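Local coordinates for protein pelota homolog (Archaeoglobus fulgidus, PDB 3OBY), which probably recognises stalled ribosomes and promotes their release and the breakdown of damaged mRNA, with an endoribonuclease activity attributed to its Sm-fold N-terminal domain, at residues Pro129-Leu134 with Tyr187-Gly192; Val217-Ser222 with Leu232-Val237. All blocks are in the same frame, centred on the assembly; numbering follows the deposited sequence.

Interaction 1: Pro129-Leu134 with Tyr187-Gly192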
# COMPACT_ATOMS: atom_id res chain seq x y z
N PRO A 129 9.07 5.43 1.13
CA PRO A 129 9.80 6.69 1.12
C PRO A 129 10.98 6.58 2.09
O PRO A 129 10.97 5.74 2.98
CB PRO A 129 8.76 7.68 1.61
CG PRO A 129 8.03 6.89 2.63
CD PRO A 129 7.84 5.55 1.93
N GLU A 130 11.98 7.43 1.92
CA GLU A 130 13.12 7.40 2.82
C GLU A 130 12.61 7.74 4.22
O GLU A 130 12.14 8.86 4.46
CB GLU A 130 14.18 8.42 2.38
CG GLU A 130 15.46 8.38 3.21
CD GLU A 130 16.46 7.33 2.74
OE1 GLU A 130 16.07 6.17 2.51
OE2 GLU A 130 17.65 7.69 2.60
N ILE A 131 12.70 6.78 5.13
CA ILE A 131 12.23 6.96 6.50
C ILE A 131 13.36 7.08 7.53
O ILE A 131 14.29 6.28 7.55
CB ILE A 131 11.33 5.77 6.93
CG1 ILE A 131 10.18 5.57 5.94
CG2 ILE A 131 10.76 6.04 8.31
CD1 ILE A 131 9.35 6.80 5.71
N VAL A 132 13.25 8.07 8.41
CA VAL A 132 14.24 8.26 9.46
C VAL A 132 13.58 8.13 10.83
O VAL A 132 12.53 8.70 11.09
CB VAL A 132 14.93 9.64 9.38
CG1 VAL A 132 15.75 9.89 10.65
CG2 VAL A 132 15.83 9.70 8.16
N MET A 133 14.22 7.36 11.71
CA MET A 133 13.70 7.16 13.05
C MET A 133 14.60 7.87 14.05
O MET A 133 15.83 7.77 13.98
CB MET A 133 13.64 5.67 13.36
CG MET A 133 12.45 4.96 12.75
SD MET A 133 12.51 3.21 13.08
CE MET A 133 12.08 2.52 11.45
N LEU A 134 13.98 8.58 14.98
CA LEU A 134 14.70 9.32 16.00
C LEU A 134 14.17 9.04 17.39
O LEU A 134 13.02 9.36 17.71
CB LEU A 134 14.59 10.82 15.75
CG LEU A 134 15.08 11.69 16.91
CD1 LEU A 134 16.59 11.76 16.86
CD2 LEU A 134 14.49 13.08 16.83
N TYR A 187 10.03 11.19 5.73
CA TYR A 187 9.22 10.98 6.93
C TYR A 187 10.07 10.69 8.15
O TYR A 187 11.05 9.95 8.09
CB TYR A 187 8.22 9.84 6.73
CG TYR A 187 7.15 10.15 5.72
CD1 TYR A 187 6.17 11.11 5.99
CD2 TYR A 187 7.12 9.52 4.48
CE1 TYR A 187 5.20 11.43 5.05
CE2 TYR A 187 6.16 9.83 3.53
CZ TYR A 187 5.20 10.79 3.82
OH TYR A 187 4.26 11.10 2.87
N LEU A 188 9.66 11.28 9.27
CA LEU A 188 10.36 11.13 10.52
C LEU A 188 9.48 10.47 11.57
O LEU A 188 8.32 10.85 11.75
CB LEU A 188 10.83 12.50 11.03
CG LEU A 188 11.46 12.58 12.42
CD1 LEU A 188 12.79 11.84 12.43
CD2 LEU A 188 11.67 14.03 12.82
N ILE A 189 10.02 9.46 12.24
CA ILE A 189 9.31 8.80 13.32
C ILE A 189 10.07 9.29 14.55
O ILE A 189 11.27 9.11 14.64
CB ILE A 189 9.41 7.26 13.26
CG1 ILE A 189 8.61 6.71 12.07
CG2 ILE A 189 8.83 6.66 14.52
CD1 ILE A 189 9.06 7.23 10.74
N VAL A 190 9.36 9.93 15.47
CA VAL A 190 9.97 10.45 16.69
C VAL A 190 9.44 9.70 17.90
O VAL A 190 8.26 9.83 18.25
CB VAL A 190 9.64 11.95 16.85
CG1 VAL A 190 10.34 12.51 18.06
CG2 VAL A 190 10.03 12.70 15.60
N ALA A 191 10.30 8.91 18.53
CA ALA A 191 9.90 8.13 19.70
C ALA A 191 10.85 8.36 20.86
O ALA A 191 11.88 9.01 20.69
CB ALA A 191 9.85 6.65 19.36
N GLY A 192 10.51 7.82 22.02
CA GLY A 192 11.34 7.99 23.20
C GLY A 192 10.54 8.07 24.49
O GLY A 192 9.31 8.17 24.46
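Val132 and Leu134 stitch Pro129-Leu134 to Tyr187-Gly192 as neighbouring parallel strands. Val132 N donates to Tyr187 O at 2.9 Å, and Val132 O accepts from Ile189 N, also at 2.9 Å. Two residues on, Leu134 N reaches Ile189 O at 2.8 Å, while Leu134 O takes Ala191 N; a weak bond from Tyr187 N to Glu130 O starts the ladder. Pro129, which lacks an N-H, sits just ahead of the strand and puts its CG in the plane of the Tyr187 ring, at the edge bearing CD2. Beside it, Ile131 CD1 lies against Tyr187 CB; CG1 stands beside the backbone N (chi1 -54°), and the second torsion, -55°, swings CD1 toward the tyrosine. Strand 131-137 is the middle one of a five-stranded mixed sheet in order 3-2-1-4-5, as in the ribonuclease H-like fold, and 187-191 lies between it and edge strand 215-217. The alternation of apolar residues serves both faces. Val132, Leu134 and Leu188 meet helix 172-183, with Leu188 CD1 3.9 Å from Leu134 CB. On the reverse face the Met133 and Ile189 side chains lie side by side, and the bent methionine chain reaches helix 224-233, whereas Ile131, Tyr187 and Ile189 pack on helix 236-262. The partly exposed place just before the strand suits charged Glu130, whose OE1 forms a salt bridge with Arg147.

Interaction 2: Val217-Ser222 with Leu232-Val237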
# COMPACT_ATOMS: atom_id res chain seq x y z
N VAL A 217 4.96 11.40 16.23
CA VAL A 217 5.45 10.96 17.53
C VAL A 217 4.72 9.69 17.95
O VAL A 217 3.50 9.68 18.07
CB VAL A 217 5.22 12.03 18.61
CG1 VAL A 217 5.72 11.52 19.95
CG2 VAL A 217 5.94 13.30 18.24
N VAL A 218 5.48 8.62 18.17
CA VAL A 218 4.92 7.34 18.57
C VAL A 218 5.06 7.11 20.07
O VAL A 218 5.92 7.71 20.72
CB VAL A 218 5.60 6.18 17.80
CG1 VAL A 218 5.14 4.84 18.33
CG2 VAL A 218 5.25 6.30 16.32
N ASP A 219 4.21 6.24 20.62
CA ASP A 219 4.21 5.94 22.05
C ASP A 219 5.44 5.18 22.55
O ASP A 219 5.73 5.19 23.74
CB ASP A 219 2.96 5.14 22.41
CG ASP A 219 2.78 4.98 23.90
OD1 ASP A 219 1.93 4.15 24.32
OD2 ASP A 219 3.48 5.68 24.67
N VAL A 220 6.16 4.51 21.64
CA VAL A 220 7.35 3.75 22.02
C VAL A 220 8.20 4.49 23.06
O VAL A 220 8.45 5.69 22.93
CB VAL A 220 8.23 3.44 20.79
CG1 VAL A 220 9.52 2.77 21.22
CG2 VAL A 220 7.47 2.55 19.82
N SER A 221 8.65 3.77 24.08
CA SER A 221 9.46 4.37 25.14
C SER A 221 10.93 4.01 25.02
O SER A 221 11.80 4.75 25.50
CB SER A 221 8.94 3.93 26.51
OG SER A 221 7.62 4.38 26.73
N SER A 222 11.21 2.87 24.40
CA SER A 222 12.57 2.40 24.21
C SER A 222 13.42 3.50 23.58
O SER A 222 12.92 4.54 23.19
CB SER A 222 12.56 1.17 23.30
OG SER A 222 11.47 0.31 23.61
N LEU A 232 9.57 -0.83 14.55
CA LEU A 232 9.27 -1.78 13.49
C LEU A 232 8.19 -2.77 13.89
O LEU A 232 7.38 -3.19 13.06
CB LEU A 232 10.54 -2.54 13.09
CG LEU A 232 11.67 -1.68 12.51
CD1 LEU A 232 12.88 -2.54 12.18
CD2 LEU A 232 11.18 -0.96 11.26
N LYS A 233 8.16 -3.13 15.16
CA LYS A 233 7.18 -4.08 15.65
C LYS A 233 5.77 -3.49 15.61
O LYS A 233 4.81 -4.18 15.28
CB LYS A 233 7.54 -4.51 17.08
CG LYS A 233 6.79 -5.74 17.58
CD LYS A 233 7.42 -6.27 18.87
CE LYS A 233 6.92 -7.67 19.20
NZ LYS A 233 7.72 -8.29 20.30
N ARG A 234 5.67 -2.21 15.94
CA ARG A 234 4.39 -1.50 15.97
C ARG A 234 3.80 -1.21 14.58
O ARG A 234 2.72 -0.62 14.47
CB ARG A 234 4.55 -0.17 16.72
CG ARG A 234 5.04 -0.30 18.15
CD ARG A 234 3.90 -0.14 19.15
NE ARG A 234 4.41 -0.03 20.51
CZ ARG A 234 4.23 1.02 21.30
NH1 ARG A 234 3.54 2.07 20.86
NH2 ARG A 234 4.74 1.04 22.53
N ARG A 235 4.50 -1.61 13.52
CA ARG A 235 4.06 -1.39 12.14
C ARG A 235 3.81 0.09 11.82
O ARG A 235 2.95 0.43 11.00
CB ARG A 235 2.79 -2.20 11.86
CG ARG A 235 2.80 -3.62 12.41
CD ARG A 235 4.04 -4.41 12.01
NE ARG A 235 3.77 -5.43 11.00
CZ ARG A 235 4.67 -6.34 10.60
NH1 ARG A 235 5.89 -6.34 11.13
NH2 ARG A 235 4.34 -7.24 9.68
N VAL A 236 4.56 0.97 12.47
CA VAL A 236 4.43 2.40 12.24
C VAL A 236 4.70 2.66 10.75
O VAL A 236 3.93 3.35 10.08
CB VAL A 236 5.45 3.21 13.08
CG1 VAL A 236 5.26 4.68 12.85
CG2 VAL A 236 5.27 2.91 14.56
N VAL A 237 5.78 2.08 10.24
CA VAL A 237 6.13 2.25 8.84
C VAL A 237 4.96 1.89 7.94
O VAL A 237 4.65 2.60 6.99
CB VAL A 237 7.36 1.38 8.46
CG1 VAL A 237 7.52 1.29 6.95
CG2 VAL A 237 8.61 2.00 9.05
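Arg234 NE is held by a salt bridge to Glu230 OE1, one turn back in helix 224-233, and the guanidinium beyond it spreads over Val220. The arginine stands in the tight turn between two helices: next to it Arg235, with a positive phi of 57°, completes a Schellman motif at the end of helix 224-233 and is also the N-cap of helix 236-262. The Arg234 chain, bent at chi2 (-102°), crosses to the loop Val217-Ser222. There Val220 CG2 sits over the centre of the guanidinium face, 3.9 Å from Arg234 CZ, while Asp219 CB lies in its plane at the edge, 3.5 Å from Arg234 NH1. Asp219 is poorly ordered, and its carboxylate stays beyond salt-bridge distance, so its attraction for Arg234 is probably diffuse. Arginine fits this exposed place because its flat group can cover an aliphatic branch while NE keeps its salt bridge to Glu230. Beyond the arginine the contact is aliphatic, between partly exposed Val218 and buried Val236. Val218, whose carbonyl O accepts a hydrogen bond from Lys197 NZ, and Val236, in the first turn of its helix, both touch Ile189 of strand 187-191. They meet tip to tip, Val218 CG2 lying 3.8 Å from Val236 CG2.

From the N terminus, strand 131-137 leads into the antiparallel strands 140-147 and 150-158 and then helix 172-183; interaction 1 closes this long loop when strand 187-191 returns beside its start. The chain next passes through helix 196-207 to edge strand 215-217, and interaction 2 closes a much shorter loop around helix 224-233. The two loops follow in series, neither nested nor crossed. They are nevertheless joined across the sheet edge: Val218 N and Val220 O probably hydrogen-bond to Val190 O and Gly192 N, respectively, and Met133 packs on Leu232. Interaction 1 thus joins the middle strand to the next one toward the edge, and interaction 2 ties the loop after the edge strand to the start of the long helix 236-262.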